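Local coordinates for protein L-Ribose isomerase (Acinetobacter, PDB 4Q0S) that probably interconverts the rare sugar L-ribose with its ketose form, as a cupin-barrel isomerase that holds a divalent metal ion in its active site, at residues A[115-120]-A[243-248]; A[134-139]-A[179-184]; A[175-180]-A[196-201]. All coordinates share one frame; numbering follows the deposited sequence.

Contact 1: residues A[115-120]-A[243-248]; sequences PPHHHG and NDFVSD. With CO (cobalt (II) ion), chain B; NCO (cobalt hexammine(III)), chain E; RB0 (D-ribitol), chain C.
His118 and Asp244 exchange both backbone bonds of an antiparallel hydrogen-bonded pair: His118 N gives to Asp244 O at 3.0 Å and Asp244 N to His118 O at 3.1 Å. Two residues along, Val246 N reaches Pro116 O at 3.0 Å. Pro116 O accepts a second hydrogen bond from a water, which in turn accepts from Ser247 N, so this carbonyl is gripped twice. The non-hydrogen-bonded pair His117 and Phe245 meets through side chains instead, with His117 CB over the Phe245 ring face, 3.9 Å from its centroid. The His117 ring is pinned at both nitrogens. ND1 donates to Pro115 O at 2.6 Å, almost in the ring plane, which turns NE2 onto the cobalt ion at 2.3 Å. His119 NE2 binds the same metal, while its ND1 bonds to Asp242 O and Asn243 OD1 lies at the ring edge; Asn243 ND2 is hydrogen-bonded to Glu222. Glu124, His199 and ribitol O4 and O5 complete six coordinating atoms. On the other face of the strands, His118 and Asp244 lie side by side. CG of Asp244 stands opposite its backbone N (chi1 -164°), and OD1 accepts from two ammines of cobalt hexammine; His118 ND1, by contrast, is buried without a partner. Strand 244-245 forms one edge of its five-stranded sheet within this chain, with 113-118 between it and 199-202, and helix 248-254 packs against Phe245 through Ala250 and Arg254.

Contact 2: residues A[134-139]-A[179-184]; sequences EVFYSP and TSYVRL
Tyr181 and Glu134 meet at the polar end of this antiparallel strand pair, where Tyr181 OH donates to Glu134 OE1 over only 2.5 Å. The oxygen is approached on its anti side, and carboxylate and ring planes stand 77° apart. Arg183 NH1 adds a longer salt bridge to the same oxygen, at 3.3 Å. The face carrying Tyr137, Ser180, Val135 and Val182 is well packed. Ser180 CB sits over the centre of the Tyr137 ring, 3.5 Å from the centroid, as a CH-pi contact. Tyr137 takes the position between its backbone N and carbonyl carbon (chi1 67°), which lays the ring beneath Ser180. Val135 CB then meets Val182 CG1 at 3.7 Å, and Leu184 CD1 approaches Val135 CG2. Phe191 and Met193 of strand 191-193 pack against this layer. Four backbone bonds run between the strands, two at each of the hydrogen-bonded pairs Val135 with Val182 and Tyr137 with Ser180. On the other face, Phe136 CE1 lies at the edge of the Tyr181 ring, 3.5 Å from CD1, and the two planes are 39° apart, neither a stack nor edge-to-face; Trp161 is beside both rings. Solvent reaches the margins: partly exposed Arg183 crosses Glu134 at a slant, and the side chain of exposed Thr179 brushes Pro139. The polar ends are shared with the rest of the fold: Tyr137 OH goes to Pro156 O, Ser180 OG to Val157 O, and Arg183 NE to Glu132. With Arg202 holding OE2, Glu134 has partners at both oxygens, and the nearby positive charges would be expected to keep it ionised, making the short phenol bond one to a carboxylate acceptor.

Contact 3: residues A[175-180]-A[196-201]; sequences YEKLTS and KHLHAF. With CO (cobalt (II) ion), chain B; RB0 (D-ribitol), chain C.
Leu178 drives its two methyl groups against strand 199-202 and the residue before it. CD2 lies 3.6 Å from Ala200 CB and also rests on the His199 backbone, while CD1 faces Leu198 CB at 4.0 Å. A chi1 of -68° sets CG opposite the carbonyl carbon and a chi2 of 64° fans the methyls; the two leucine side chains cross at about a right angle. Lys177 CB lies 3.9 Å from Leu198 CD1 with CD nearby, and the amine end leads away. At the other end, Tyr175 CE2 comes to 3.9 Å from Ala200 CB, with its OH bonded to Glu72. A type I beta turn from Tyr175 to Leu178 shapes the loop, closed by Leu178 N to Tyr175 O, and Leu178 also centres an inverse gamma turn. The loop packs on the strand side opposite the metal site, consistent with the outer surface of the cupin barrel. On the metal side His199 adopts chi1 of 58°, between its backbone N and carbonyl carbon, and ND1 donates to His197 O at 2.8 Å, nearly in the ring plane. NE2 binds the cobalt ion at 2.3 Å, and Phe201 turns its ring edge to ribitol O5.

Following the chain from the N terminus, strand 113-118 is the first to take part in these contacts and supplies one side of contact 1, whose partner arrives only at 243-248, so contact 1 closes the longest loop. Both other contacts fall within that loop. Contact 2 joins 134-139 to 179-184 across a long excursion without helix or strand; contact 3 starts at 175-180, sharing Thr179 and Ser180 with contact 2, and returns at 196-201. Contacts 2 and 3 therefore overlap in sequence. Strand 199-202 lies between 113-118 and 132-137, linking contact 1 to contact 2 across the five-stranded sheet, and contacts 1 and 3 share the cobalt ion and the ribitol.

Contact 1: residues A[115-120]-A[243-248]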
# COMPACT_ATOMS: atom_id res chain seq x y z
N PRO A 115 9.03 -26.22 4.52
CA PRO A 115 9.88 -27.40 4.28
C PRO A 115 9.90 -28.09 2.91
O PRO A 115 8.95 -27.99 2.12
CB PRO A 115 9.45 -28.35 5.39
CG PRO A 115 8.00 -28.07 5.50
CD PRO A 115 7.95 -26.55 5.47
N PRO A 116 11.01 -28.78 2.61
CA PRO A 116 11.17 -29.50 1.34
C PRO A 116 9.99 -30.42 1.04
O PRO A 116 9.59 -31.23 1.88
CB PRO A 116 12.46 -30.29 1.57
CG PRO A 116 13.27 -29.34 2.37
CD PRO A 116 12.26 -28.83 3.39
N HIS A 117 9.45 -30.28 -0.16
CA HIS A 117 8.33 -31.11 -0.58
C HIS A 117 8.12 -30.91 -2.07
O HIS A 117 8.75 -30.04 -2.69
CB HIS A 117 7.06 -30.72 0.17
CG HIS A 117 6.55 -29.35 -0.18
ND1 HIS A 117 7.19 -28.20 0.23
CD2 HIS A 117 5.49 -28.95 -0.93
CE1 HIS A 117 6.55 -27.15 -0.26
NE2 HIS A 117 5.52 -27.58 -0.97
N HIS A 118 7.26 -31.73 -2.66
CA HIS A 118 6.95 -31.59 -4.07
C HIS A 118 5.51 -32.00 -4.27
O HIS A 118 4.94 -32.69 -3.42
CB HIS A 118 7.89 -32.42 -4.95
CG HIS A 118 7.56 -33.88 -5.02
ND1 HIS A 118 7.95 -34.77 -4.04
CD2 HIS A 118 6.89 -34.60 -5.94
CE1 HIS A 118 7.54 -35.98 -4.37
NE2 HIS A 118 6.89 -35.90 -5.52
N HIS A 119 4.92 -31.57 -5.37
CA HIS A 119 3.53 -31.89 -5.68
C HIS A 119 3.46 -32.69 -6.98
O HIS A 119 4.17 -32.40 -7.94
CB HIS A 119 2.72 -30.61 -5.85
CG HIS A 119 2.86 -29.66 -4.70
ND1 HIS A 119 2.30 -29.91 -3.46
CD2 HIS A 119 3.52 -28.48 -4.58
CE1 HIS A 119 2.62 -28.93 -2.63
NE2 HIS A 119 3.36 -28.05 -3.29
N GLY A 120 2.60 -33.71 -7.00
CA GLY A 120 2.47 -34.50 -8.21
C GLY A 120 1.63 -33.75 -9.23
O GLY A 120 1.87 -33.87 -10.44
N ASN A 243 0.54 -33.54 -1.42
CA ASN A 243 1.70 -33.00 -0.73
C ASN A 243 2.63 -34.16 -0.39
O ASN A 243 2.21 -35.15 0.21
CB ASN A 243 1.31 -32.29 0.57
CG ASN A 243 0.58 -30.99 0.33
OD1 ASN A 243 0.74 -30.36 -0.72
ND2 ASN A 243 -0.21 -30.56 1.31
N ASP A 244 3.89 -34.03 -0.78
CA ASP A 244 4.87 -35.07 -0.51
C ASP A 244 6.09 -34.41 0.11
O ASP A 244 6.98 -33.94 -0.60
CB ASP A 244 5.27 -35.77 -1.81
CG ASP A 244 5.97 -37.10 -1.57
OD1 ASP A 244 6.72 -37.22 -0.58
OD2 ASP A 244 5.78 -38.02 -2.40
N PHE A 245 6.12 -34.36 1.44
CA PHE A 245 7.24 -33.75 2.15
C PHE A 245 8.39 -34.74 2.24
O PHE A 245 8.17 -35.94 2.45
CB PHE A 245 6.79 -33.32 3.55
CG PHE A 245 5.82 -32.17 3.53
CD1 PHE A 245 6.28 -30.85 3.57
CD2 PHE A 245 4.45 -32.40 3.40
CE1 PHE A 245 5.39 -29.78 3.48
CE2 PHE A 245 3.55 -31.33 3.31
CZ PHE A 245 4.02 -30.03 3.35
N VAL A 246 9.61 -34.24 2.08
CA VAL A 246 10.80 -35.09 2.15
C VAL A 246 10.92 -35.70 3.55
O VAL A 246 11.27 -36.87 3.70
CB VAL A 246 12.07 -34.29 1.83
CG1 VAL A 246 13.29 -35.19 1.93
CG2 VAL A 246 11.97 -33.69 0.44
N SER A 247 10.64 -34.89 4.57
CA SER A 247 10.71 -35.36 5.95
C SER A 247 9.33 -35.86 6.37
O SER A 247 8.34 -35.14 6.25
CB SER A 247 11.14 -34.21 6.87
OG SER A 247 11.37 -34.69 8.18
N ASP A 248 9.27 -37.10 6.86
CA ASP A 248 7.99 -37.67 7.27
C ASP A 248 7.32 -36.90 8.40
O ASP A 248 6.09 -36.87 8.49
CB ASP A 248 8.16 -39.14 7.68
CG ASP A 248 8.61 -40.01 6.53
OD1 ASP A 248 9.82 -40.03 6.24
OD2 ASP A 248 7.74 -40.67 5.91
CO CO B . 4.53 -26.36 -2.66
CO NCO E . 8.00 -39.70 2.02
N1 NCO E . 7.45 -40.62 0.58
N2 NCO E . 7.17 -40.88 3.10
N3 NCO E . 8.84 -38.51 0.94
N4 NCO E . 6.49 -38.70 1.96
N5 NCO E . 9.51 -40.69 2.09
N6 NCO E . 8.55 -38.78 3.48
C1 RB0 C . 2.77 -25.64 1.70
O1 RB0 C . 2.32 -26.39 2.81
C2 RB0 C . 1.58 -25.24 0.85
O2 RB0 C . 1.06 -26.37 0.15
C3 RB0 C . 1.97 -24.12 -0.14
O3 RB0 C . 0.81 -23.59 -0.76
C4 RB0 C . 2.97 -24.59 -1.21
O4 RB0 C . 2.91 -26.00 -1.34
C5 RB0 C . 4.38 -24.15 -0.85
O5 RB0 C . 5.28 -24.43 -1.92
O HOH W 1 9.80 -32.07 4.41

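Contact 2: residues A[134-139]-A[179-184]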
# COMPACT_ATOMS: atom_id res chain seq x y z
N GLU A 134 13.92 -16.78 -0.20
CA GLU A 134 15.02 -17.63 -0.62
C GLU A 134 14.43 -19.00 -0.90
O GLU A 134 13.96 -19.70 -0.00
CB GLU A 134 16.10 -17.70 0.47
CG GLU A 134 16.92 -16.42 0.56
CD GLU A 134 18.12 -16.53 1.48
OE1 GLU A 134 19.24 -16.21 1.02
OE2 GLU A 134 17.96 -16.93 2.65
N VAL A 135 14.45 -19.35 -2.18
CA VAL A 135 13.90 -20.61 -2.64
C VAL A 135 15.00 -21.62 -2.92
O VAL A 135 16.02 -21.30 -3.53
CB VAL A 135 13.07 -20.41 -3.94
CG1 VAL A 135 12.31 -21.69 -4.29
CG2 VAL A 135 12.10 -19.25 -3.77
N PHE A 136 14.79 -22.84 -2.44
CA PHE A 136 15.73 -23.93 -2.64
C PHE A 136 14.91 -24.94 -3.42
O PHE A 136 13.77 -25.23 -3.06
CB PHE A 136 16.15 -24.50 -1.28
CG PHE A 136 16.61 -23.44 -0.30
CD1 PHE A 136 17.88 -22.88 -0.40
CD2 PHE A 136 15.74 -22.97 0.68
CE1 PHE A 136 18.28 -21.86 0.47
CE2 PHE A 136 16.13 -21.95 1.55
CZ PHE A 136 17.40 -21.39 1.45
N TYR A 137 15.48 -25.48 -4.50
CA TYR A 137 14.73 -26.44 -5.29
C TYR A 137 15.59 -27.34 -6.16
O TYR A 137 16.78 -27.10 -6.35
CB TYR A 137 13.73 -25.71 -6.19
CG TYR A 137 14.39 -24.87 -7.26
CD1 TYR A 137 14.97 -23.65 -6.96
CD2 TYR A 137 14.43 -25.31 -8.59
CE1 TYR A 137 15.58 -22.87 -7.94
CE2 TYR A 137 15.04 -24.54 -9.58
CZ TYR A 137 15.61 -23.32 -9.25
OH TYR A 137 16.19 -22.54 -10.22
N SER A 138 14.96 -28.39 -6.68
CA SER A 138 15.61 -29.34 -7.56
C SER A 138 15.19 -28.96 -8.97
O SER A 138 14.00 -28.94 -9.29
CB SER A 138 15.15 -30.76 -7.25
OG SER A 138 15.74 -31.69 -8.16
N PRO A 139 16.16 -28.64 -9.84
CA PRO A 139 15.89 -28.25 -11.23
C PRO A 139 15.32 -29.38 -12.09
O PRO A 139 14.82 -29.13 -13.19
CB PRO A 139 17.25 -27.75 -11.71
CG PRO A 139 18.20 -28.60 -10.95
CD PRO A 139 17.61 -28.62 -9.56
N THR A 179 19.37 -28.40 -4.45
CA THR A 179 20.63 -27.70 -4.71
C THR A 179 20.53 -26.36 -5.45
O THR A 179 21.42 -25.52 -5.31
CB THR A 179 21.59 -28.63 -5.47
OG1 THR A 179 21.02 -28.97 -6.74
CG2 THR A 179 21.78 -29.92 -4.69
N SER A 180 19.47 -26.16 -6.22
CA SER A 180 19.30 -24.90 -6.93
C SER A 180 18.75 -23.85 -5.98
O SER A 180 17.95 -24.16 -5.10
CB SER A 180 18.37 -25.07 -8.13
OG SER A 180 19.05 -25.69 -9.21
N TYR A 181 19.17 -22.61 -6.16
CA TYR A 181 18.76 -21.53 -5.27
C TYR A 181 18.50 -20.24 -6.02
O TYR A 181 19.13 -19.95 -7.03
CB TYR A 181 19.85 -21.30 -4.23
CG TYR A 181 19.79 -19.97 -3.50
CD1 TYR A 181 19.12 -19.85 -2.28
CD2 TYR A 181 20.43 -18.84 -4.02
CE1 TYR A 181 19.11 -18.63 -1.59
CE2 TYR A 181 20.42 -17.63 -3.34
CZ TYR A 181 19.76 -17.53 -2.12
OH TYR A 181 19.77 -16.33 -1.44
N VAL A 182 17.55 -19.46 -5.51
CA VAL A 182 17.22 -18.17 -6.10
C VAL A 182 16.62 -17.30 -5.00
O VAL A 182 15.90 -17.79 -4.13
CB VAL A 182 16.20 -18.33 -7.28
CG1 VAL A 182 14.87 -18.85 -6.77
CG2 VAL A 182 16.03 -17.00 -7.97
N ARG A 183 16.95 -16.02 -5.03
CA ARG A 183 16.43 -15.08 -4.05
C ARG A 183 15.47 -14.15 -4.79
O ARG A 183 15.88 -13.43 -5.69
CB ARG A 183 17.58 -14.30 -3.41
CG ARG A 183 17.16 -13.46 -2.21
CD ARG A 183 18.31 -13.30 -1.22
NE ARG A 183 17.98 -12.39 -0.13
CZ ARG A 183 18.70 -12.26 0.98
NH1 ARG A 183 19.80 -12.99 1.16
NH2 ARG A 183 18.33 -11.39 1.92
N LEU A 184 14.20 -14.19 -4.40
CA LEU A 184 13.17 -13.38 -5.04
C LEU A 184 12.81 -12.15 -4.20
O LEU A 184 12.80 -12.21 -2.97
CB LEU A 184 11.90 -14.21 -5.26
CG LEU A 184 12.06 -15.52 -6.05
CD1 LEU A 184 10.72 -16.26 -6.10
CD2 LEU A 184 12.55 -15.20 -7.46

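Contact 3: residues A[175-180]-A[196-201]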
# COMPACT_ATOMS: atom_id res chain seq x y z
N TYR A 175 16.95 -31.30 2.84
CA TYR A 175 17.27 -30.25 1.87
C TYR A 175 18.35 -30.62 0.85
O TYR A 175 18.55 -29.91 -0.13
CB TYR A 175 17.70 -28.98 2.60
CG TYR A 175 16.62 -28.32 3.44
CD1 TYR A 175 16.22 -28.87 4.66
CD2 TYR A 175 15.97 -27.17 2.98
CE1 TYR A 175 15.22 -28.27 5.42
CE2 TYR A 175 14.96 -26.57 3.73
CZ TYR A 175 14.58 -27.12 4.95
OH TYR A 175 13.57 -26.54 5.68
N GLU A 176 19.03 -31.74 1.10
CA GLU A 176 20.11 -32.23 0.24
C GLU A 176 19.92 -32.09 -1.26
O GLU A 176 20.78 -31.54 -1.95
CB GLU A 176 20.40 -33.70 0.56
CG GLU A 176 21.34 -33.94 1.72
CD GLU A 176 22.71 -33.34 1.47
OE1 GLU A 176 22.92 -32.17 1.84
OE2 GLU A 176 23.57 -34.05 0.90
N LYS A 177 18.80 -32.58 -1.77
CA LYS A 177 18.52 -32.54 -3.20
C LYS A 177 18.06 -31.19 -3.77
O LYS A 177 17.98 -31.03 -4.99
CB LYS A 177 17.47 -33.60 -3.56
CG LYS A 177 17.98 -35.03 -3.54
CD LYS A 177 16.85 -36.00 -3.87
CE LYS A 177 17.38 -37.36 -4.30
NZ LYS A 177 18.16 -38.05 -3.24
N LEU A 178 17.75 -30.24 -2.90
CA LEU A 178 17.30 -28.93 -3.36
C LEU A 178 18.51 -28.03 -3.51
O LEU A 178 18.65 -27.01 -2.81
CB LEU A 178 16.30 -28.33 -2.36
CG LEU A 178 14.96 -29.06 -2.27
CD1 LEU A 178 15.17 -30.49 -1.76
CD2 LEU A 178 14.01 -28.30 -1.35
N THR A 179 19.37 -28.40 -4.45
CA THR A 179 20.63 -27.70 -4.71
C THR A 179 20.53 -26.36 -5.45
O THR A 179 21.42 -25.52 -5.31
CB THR A 179 21.59 -28.63 -5.47
OG1 THR A 179 21.02 -28.97 -6.74
CG2 THR A 179 21.78 -29.92 -4.69
N SER A 180 19.47 -26.16 -6.22
CA SER A 180 19.30 -24.90 -6.93
C SER A 180 18.75 -23.85 -5.98
O SER A 180 17.95 -24.16 -5.10
CB SER A 180 18.37 -25.07 -8.13
OG SER A 180 19.05 -25.69 -9.21
N LYS A 196 5.93 -31.58 -9.55
CA LYS A 196 6.91 -32.66 -9.50
C LYS A 196 8.33 -32.20 -9.18
O LYS A 196 9.27 -32.99 -9.25
CB LYS A 196 6.88 -33.48 -10.79
CG LYS A 196 5.58 -34.28 -10.96
CD LYS A 196 5.58 -35.10 -12.23
CE LYS A 196 4.38 -36.05 -12.28
NZ LYS A 196 3.10 -35.31 -12.25
N HIS A 197 8.47 -30.93 -8.81
CA HIS A 197 9.78 -30.40 -8.45
C HIS A 197 9.88 -30.17 -6.96
O HIS A 197 9.01 -29.56 -6.36
CB HIS A 197 10.03 -29.07 -9.17
CG HIS A 197 10.45 -29.23 -10.59
ND1 HIS A 197 11.78 -29.35 -10.95
CD2 HIS A 197 9.73 -29.36 -11.72
CE1 HIS A 197 11.85 -29.55 -12.26
NE2 HIS A 197 10.62 -29.56 -12.75
N LEU A 198 10.96 -30.68 -6.36
CA LEU A 198 11.20 -30.49 -4.94
C LEU A 198 11.47 -29.01 -4.70
O LEU A 198 12.22 -28.38 -5.44
CB LEU A 198 12.41 -31.30 -4.48
CG LEU A 198 12.27 -32.81 -4.36
CD1 LEU A 198 13.66 -33.42 -4.21
CD2 LEU A 198 11.39 -33.16 -3.15
N HIS A 199 10.87 -28.46 -3.65
CA HIS A 199 11.10 -27.07 -3.33
C HIS A 199 10.86 -26.77 -1.87
O HIS A 199 10.16 -27.50 -1.16
CB HIS A 199 10.24 -26.15 -4.21
CG HIS A 199 8.76 -26.40 -4.11
ND1 HIS A 199 8.15 -27.50 -4.68
CD2 HIS A 199 7.79 -25.72 -3.47
CE1 HIS A 199 6.86 -27.47 -4.40
NE2 HIS A 199 6.61 -26.40 -3.67
N ALA A 200 11.48 -25.68 -1.42
CA ALA A 200 11.38 -25.20 -0.06
C ALA A 200 11.79 -23.74 -0.12
O ALA A 200 12.39 -23.29 -1.10
CB ALA A 200 12.34 -25.98 0.85
N PHE A 201 11.45 -22.97 0.91
CA PHE A 201 11.82 -21.58 0.93
C PHE A 201 11.80 -21.03 2.34
O PHE A 201 11.11 -21.56 3.21
CB PHE A 201 10.92 -20.76 -0.00
CG PHE A 201 9.45 -20.86 0.31
CD1 PHE A 201 8.88 -20.07 1.31
CD2 PHE A 201 8.62 -21.71 -0.42
CE1 PHE A 201 7.50 -20.13 1.57
CE2 PHE A 201 7.25 -21.77 -0.17
CZ PHE A 201 6.69 -20.98 0.83
CO CO B . 4.53 -26.36 -2.66
C1 RB0 C . 2.77 -25.64 1.70
O1 RB0 C . 2.32 -26.39 2.81
C2 RB0 C . 1.58 -25.24 0.85
O2 RB0 C . 1.06 -26.37 0.15
C3 RB0 C . 1.97 -24.12 -0.14
O3 RB0 C . 0.81 -23.59 -0.76
C4 RB0 C . 2.97 -24.59 -1.21
O4 RB0 C . 2.91 -26.00 -1.34
C5 RB0 C . 4.38 -24.15 -0.85
O5 RB0 C . 5.28 -24.43 -1.92